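Local coordinates for protein putative histidinol-phosphate aminotransferase (Erwinia carotovora atroseptica, PDB 3LY1) that binds pyridoxal 5'-phosphate and probably works as an aminotransferase, perhaps on histidinol phosphate, within a two-chain assembly, at residues N24-G29 and I214-G219; F185-R190 and Y264-N269. All blocks are in the same frame, centred on the assembly; numbering follows the deposited sequence.

Contact 1: N24-G29 and I214-G219; sequences NENPLG and IHAMAG. With EDO (1,2-ethanediol), chain H.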
loop_
_atom_site.group_PDB
_atom_site.type_symbol
_atom_site.label_atom_id
_atom_site.label_comp_id
_atom_site.label_asym_id
_atom_site.label_seq_id
_atom_site.Cartn_x
_atom_site.Cartn_y
_atom_site.Cartn_z
ATOM N N ASN A 24 3.577 -19.432 -3.763
ATOM C CA ASN A 24 4.260 -19.543 -2.471
ATOM C C ASN A 24 3.455 -19.023 -1.288
ATOM O O ASN A 24 4.015 -18.540 -0.281
ATOM C CB ASN A 24 5.644 -18.852 -2.492
ATOM C CG ASN A 24 6.598 -19.418 -3.540
ATOM O OD1 ASN A 24 7.587 -18.729 -3.973
ATOM N ND2 ASN A 24 6.338 -20.637 -3.965
ATOM N N GLU A 25 2.139 -19.099 -1.402
ATOM C CA GLU A 25 1.263 -18.715 -0.305
ATOM C C GLU A 25 1.304 -19.836 0.707
ATOM O O GLU A 25 1.497 -20.997 0.346
ATOM C CB GLU A 25 -0.168 -18.467 -0.815
ATOM C CG GLU A 25 -0.202 -17.406 -1.945
ATOM C CD GLU A 25 -1.405 -17.522 -2.878
ATOM O OE1 GLU A 25 -1.758 -18.655 -3.295
ATOM O OE2 GLU A 25 -1.974 -16.462 -3.229
ATOM N N ASN A 26 1.114 -19.506 1.981
ATOM C CA ASN A 26 1.032 -20.494 3.035
ATOM C C ASN A 26 -0.353 -21.116 2.866
ATOM O O ASN A 26 -1.315 -20.353 2.715
ATOM C CB ASN A 26 1.136 -19.809 4.398
ATOM C CG ASN A 26 1.382 -20.771 5.539
ATOM O OD1 ASN A 26 0.728 -21.829 5.655
ATOM N ND2 ASN A 26 2.292 -20.392 6.430
ATOM N N PRO A 27 -0.442 -22.476 2.799
ATOM C CA PRO A 27 -1.707 -23.199 2.554
ATOM C C PRO A 27 -2.559 -23.331 3.811
ATOM O O PRO A 27 -3.738 -23.726 3.734
ATOM C CB PRO A 27 -1.234 -24.583 2.095
ATOM C CG PRO A 27 0.055 -24.785 2.859
ATOM C CD PRO A 27 0.704 -23.408 2.858
ATOM N N LEU A 28 -1.955 -22.988 4.942
ATOM C CA LEU A 28 -2.646 -22.864 6.186
ATOM C C LEU A 28 -3.379 -21.535 6.273
ATOM O O LEU A 28 -2.906 -20.510 5.783
ATOM C CB LEU A 28 -1.645 -22.935 7.331
ATOM C CG LEU A 28 -0.881 -24.246 7.468
ATOM C CD1 LEU A 28 0.010 -24.184 8.698
ATOM C CD2 LEU A 28 -1.879 -25.389 7.555
ATOM N N GLY A 29 -4.534 -21.541 6.923
ATOM C CA GLY A 29 -5.106 -20.278 7.318
ATOM C C GLY A 29 -4.038 -19.534 8.094
ATOM O O GLY A 29 -3.101 -20.138 8.616
ATOM N N ILE A 214 5.588 -17.248 6.406
ATOM C CA ILE A 214 5.401 -18.058 7.628
ATOM C C ILE A 214 4.119 -17.623 8.366
ATOM O O ILE A 214 3.369 -18.481 8.874
ATOM C CB ILE A 214 6.635 -18.031 8.585
ATOM C CG1 ILE A 214 6.509 -19.097 9.688
ATOM C CG2 ILE A 214 6.831 -16.692 9.203
ATOM C CD1 ILE A 214 7.267 -20.354 9.419
ATOM N N HIS A 215 3.857 -16.306 8.405
ATOM C CA HIS A 215 2.703 -15.782 9.124
ATOM C C HIS A 215 1.405 -15.941 8.330
ATOM O O HIS A 215 0.347 -15.616 8.825
ATOM C CB HIS A 215 2.903 -14.302 9.505
ATOM C CG HIS A 215 3.912 -14.074 10.600
ATOM N ND1 HIS A 215 3.568 -14.077 11.929
ATOM C CD2 HIS A 215 5.244 -13.826 10.555
ATOM C CE1 HIS A 215 4.642 -13.831 12.657
ATOM N NE2 HIS A 215 5.672 -13.680 11.849
ATOM N N ALA A 216 1.482 -16.395 7.088
ATOM C CA ALA A 216 0.275 -16.760 6.321
ATOM C C ALA A 216 -0.699 -15.597 6.055
ATOM O O ALA A 216 -1.899 -15.806 6.007
ATOM C CB ALA A 216 -0.471 -17.944 7.017
HETATM N N MSE A 217 -0.182 -14.396 5.816
HETATM C CA MSE A 217 -1.039 -13.212 5.652
HETATM C C MSE A 217 -0.779 -12.473 4.333
HETATM O O MSE A 217 -0.907 -11.232 4.285
HETATM C CB MSE A 217 -0.812 -12.252 6.827
HETATM C CG MSE A 217 -1.096 -12.830 8.180
HETATM SE SE MSE A 217 -0.547 -11.662 9.752
HETATM C CE MSE A 217 -0.915 -10.148 8.988
ATOM N N ALA A 218 -0.479 -13.216 3.265
ATOM C CA ALA A 218 -0.218 -12.619 1.957
ATOM C C ALA A 218 -1.284 -11.573 1.621
ATOM O O ALA A 218 -0.944 -10.494 1.265
ATOM C CB ALA A 218 -0.128 -13.698 0.831
ATOM N N GLY A 219 -2.562 -11.891 1.798
ATOM C CA GLY A 219 -3.619 -10.965 1.383
ATOM C C GLY A 219 -3.859 -9.809 2.332
ATOM O O GLY A 219 -4.702 -8.980 2.069
HETATM C C1 EDO H . 7.881 -10.621 11.252
HETATM O O1 EDO H . 9.030 -11.067 10.541
HETATM C C2 EDO H . 8.218 -10.595 12.734
HETATM O O2 EDO H . 8.065 -11.916 13.236
#
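Asn26 and Ala216 form the tight part of this contact, where the two loops come closest: their CA atoms lie 5.0 Å apart and each points its CB at the other segment. The methyl of Ala216 presses against the root of the asparagine, with Ala216 CB 3.6 Å from Asn26 CB, and also touches CG and ND2 of the amide. Asn26 also shapes its own loop through an Asx turn: Leu28 N donates to Asn26 OD1 over 3.0 Å, bent to 151° at the hydrogen and tilted slightly from the carbonyl plane. With CG anti to the backbone N (chi1 -167°), the amide is carried across Ala216, and its two ends divide their work. OD1 closes the turn, while ND2 is hydrogen-bonded to Lys213 O, just before 214-219, and to Ser265 OG of helix 259-283. This buried amide therefore ties its turn both to the cofactor-binding Lys213 and to the helix.

The looser side lies at the partly exposed Leu28 and Gly29, which cover little surface and approach the Ala216 methyl through their backbone oxygens in the conformer given. His215 points away from 24-29: its NE2 shares a hydrogen bond of 3.3 Å with O2 of an ethanediol, probably from the crystallisation liquor, and ND1 is bonded to Ser255.

Glu25 reaches the second subunit, forming a salt bridge with Arg47 of that chain. Within its own chain, the contact joins the loop between strand 19-20 and helix 32-40 to the one between strands 205-210 and 223-226, with helix 259-283 packed against Leu28 and Ile214.

Contact 2: F185-R190 and Y264-N269; sequences FVNDPR and YSKKSN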
loop_
_atom_site.group_PDB
_atom_site.type_symbol
_atom_site.label_atom_id
_atom_site.label_comp_id
_atom_site.label_asym_id
_atom_site.label_seq_id
_atom_site.Cartn_x
_atom_site.Cartn_y
_atom_site.Cartn_z
ATOM N N PHE A 185 11.393 -20.482 7.466
ATOM C CA PHE A 185 11.278 -21.875 7.052
ATOM C C PHE A 185 12.625 -22.600 7.044
ATOM O O PHE A 185 12.652 -23.822 6.899
ATOM C CB PHE A 185 10.700 -21.938 5.638
ATOM C CG PHE A 185 9.281 -21.471 5.532
ATOM C CD1 PHE A 185 8.251 -22.206 6.077
ATOM C CD2 PHE A 185 8.969 -20.329 4.823
ATOM C CE1 PHE A 185 6.934 -21.784 5.964
ATOM C CE2 PHE A 185 7.671 -19.899 4.699
ATOM C CZ PHE A 185 6.638 -20.624 5.272
ATOM N N VAL A 186 13.735 -21.852 7.148
ATOM C CA VAL A 186 15.065 -22.398 6.859
ATOM C C VAL A 186 15.476 -23.446 7.906
ATOM O O VAL A 186 15.238 -23.268 9.100
ATOM C CB VAL A 186 16.165 -21.290 6.770
ATOM C CG1 VAL A 186 17.540 -21.946 6.733
ATOM C CG2 VAL A 186 15.968 -20.349 5.501
ATOM N N ASN A 187 16.058 -24.553 7.433
ATOM C CA ASN A 187 16.657 -25.572 8.327
ATOM C C ASN A 187 18.191 -25.554 8.283
ATOM O O ASN A 187 18.836 -25.960 9.212
ATOM C CB ASN A 187 16.122 -26.963 7.952
ATOM C CG ASN A 187 14.686 -27.172 8.437
ATOM O OD1 ASN A 187 14.434 -27.183 9.642
ATOM N ND2 ASN A 187 13.739 -27.274 7.501
ATOM N N ASP A 188 18.765 -25.080 7.193
ATOM C CA ASP A 188 20.222 -25.120 7.004
ATOM C C ASP A 188 20.937 -24.228 8.043
ATOM O O ASP A 188 20.697 -23.026 8.083
ATOM C CB ASP A 188 20.522 -24.642 5.583
ATOM C CG ASP A 188 21.932 -24.955 5.120
ATOM O OD1 ASP A 188 22.855 -24.904 5.948
ATOM O OD2 ASP A 188 22.102 -25.213 3.892
ATOM N N PRO A 189 21.846 -24.799 8.860
ATOM C CA PRO A 189 22.544 -23.982 9.862
ATOM C C PRO A 189 23.627 -23.035 9.314
ATOM O O PRO A 189 24.125 -22.234 10.093
ATOM C CB PRO A 189 23.191 -25.033 10.776
ATOM C CG PRO A 189 23.447 -26.170 9.863
ATOM C CD PRO A 189 22.232 -26.225 8.976
ATOM N N ARG A 190 23.968 -23.107 8.014
ATOM C CA ARG A 190 24.868 -22.127 7.398
ATOM C C ARG A 190 24.128 -20.797 7.150
ATOM O O ARG A 190 24.762 -19.755 6.874
ATOM C CB ARG A 190 25.414 -22.649 6.064
ATOM C CG ARG A 190 26.275 -23.946 6.222
ATOM C CD ARG A 190 26.600 -24.596 4.903
ATOM N NE ARG A 190 25.399 -25.052 4.219
ATOM C CZ ARG A 190 25.376 -25.683 3.051
ATOM N NH1 ARG A 190 26.490 -25.998 2.416
ATOM N NH2 ARG A 190 24.212 -26.018 2.510
ATOM N N TYR A 264 4.043 -24.399 14.220
ATOM C CA TYR A 264 3.182 -25.293 13.430
ATOM C C TYR A 264 3.297 -25.018 11.906
ATOM O O TYR A 264 3.335 -25.953 11.097
ATOM C CB TYR A 264 1.721 -25.152 13.903
ATOM C CG TYR A 264 0.691 -25.812 13.015
ATOM C CD1 TYR A 264 0.707 -27.195 12.791
ATOM C CD2 TYR A 264 -0.328 -25.071 12.437
ATOM C CE1 TYR A 264 -0.244 -27.804 11.965
ATOM C CE2 TYR A 264 -1.285 -25.670 11.604
ATOM C CZ TYR A 264 -1.233 -27.026 11.368
ATOM O OH TYR A 264 -2.184 -27.599 10.552
ATOM N N SER A 265 3.309 -23.735 11.556
ATOM C CA SER A 265 3.445 -23.267 10.175
ATOM C C SER A 265 4.728 -23.842 9.546
ATOM O O SER A 265 4.683 -24.382 8.467
ATOM C CB SER A 265 3.404 -21.724 10.137
ATOM O OG SER A 265 3.481 -21.190 8.817
ATOM N N LYS A 266 5.851 -23.788 10.245
ATOM C CA LYS A 266 7.106 -24.377 9.749
ATOM C C LYS A 266 7.029 -25.924 9.672
ATOM O O LYS A 266 7.389 -26.545 8.660
ATOM C CB LYS A 266 8.289 -23.985 10.654
ATOM C CG LYS A 266 9.552 -24.761 10.340
ATOM C CD LYS A 266 10.781 -24.205 10.985
ATOM C CE LYS A 266 12.016 -24.823 10.359
ATOM N NZ LYS A 266 12.005 -26.309 10.491
ATOM N N LYS A 267 6.547 -26.538 10.751
ATOM C CA LYS A 267 6.497 -28.003 10.841
ATOM C C LYS A 267 5.650 -28.597 9.729
ATOM O O LYS A 267 6.073 -29.565 9.085
ATOM C CB LYS A 267 5.964 -28.453 12.199
ATOM C CG LYS A 267 5.909 -29.998 12.353
ATOM C CD LYS A 267 5.286 -30.453 13.697
ATOM C CE LYS A 267 5.675 -31.911 14.087
ATOM N NZ LYS A 267 6.070 -32.786 12.902
ATOM N N SER A 268 4.474 -28.009 9.483
ATOM C CA SER A 268 3.599 -28.468 8.399
ATOM C C SER A 268 4.302 -28.329 7.044
ATOM O O SER A 268 4.226 -29.223 6.188
ATOM C CB SER A 268 2.261 -27.717 8.401
ATOM O OG SER A 268 1.446 -28.080 7.283
ATOM N N ASN A 269 5.020 -27.218 6.859
ATOM C CA ASN A 269 5.802 -27.030 5.649
ATOM C C ASN A 269 6.856 -28.127 5.480
ATOM O O ASN A 269 7.052 -28.615 4.361
ATOM C CB ASN A 269 6.496 -25.679 5.651
ATOM C CG ASN A 269 7.171 -25.379 4.330
ATOM O OD1 ASN A 269 6.517 -25.311 3.298
ATOM N ND2 ASN A 269 8.498 -25.175 4.360
HETATM O O HOH W 1 10.467 -25.321 6.393
#
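Phe185, Lys266 and Asn269 bury most of the surface here, Phe185 giving up 91 Å² and Lys266 78 Å². The phenyl ring reaches helix 259-283 through its CD1-CE1 side. Phe185 CD1 stands 3.4 Å from Asn269 ND2, and Phe185 CE1 is 3.9 Å from Asn269 CB. Ring and amide planes are 51° apart and the two side chains cross at about a right angle, so this is an oblique packing and not a parallel stack. Ser265 O lies at the ring edge, 4.3 Å from Phe185 CE1.

Asn269 also bonds the loop through solvent. Its ND2 donates over 2.8 Å to a water, which in turn donates to Phe185 O at 2.7 Å; Gly292 O takes a further hydrogen bond from ND2.

Lys266 spans the outer part of the contact. Three nearly extended torsions carry its chain from the helix past Phe185 to the loop, and the bend at chi4 (-58°) turns the ammonium group to Asn187. Lys266 CE passes 3.7 Å from Phe185 O before NZ donates to Asn187 OD1 over 2.7 Å. The donor meets this oxygen at a C=O...N angle of 119°, tilted from the carbonyl plane. Asp270 holds both partners, forming a salt bridge with Lys266 NZ and accepting from Asn187 ND2.

Chemically, the contact grades from an aromatic-amide packing beside Tyr182 and Lys213 of the cofactor site to a charged, more exposed end. There Asp270 probably offsets the lysine charge, while the neutral Asn187 links that ion pair to the loop.

Overall arrangement
The centres of contacts 1 and 2 lie 14 Å apart, and along the chain their segments alternate: 24-29, 185-190, 214-219, 264-269. They meet directly at helix 259-283. Ser265 OG is 2.7 Å from Ile214 O and 2.8 Å from Asn26 ND2, both probable hydrogen bonds, and Phe185 CZ packs 3.7 Å from Ile214 CA. The loops 185-190 and 214-219 follow neighbouring parallel strands, 174-179 and 205-210, of the seven-stranded mixed sheet, and the loops after these strands carry the cofactor-binding Tyr182 and Lys213. One helix thus packs against both loops, about 10 Å from the pyridoxal phosphate at the Phe185 side chain, while contact 1 extends this packing to the second subunit.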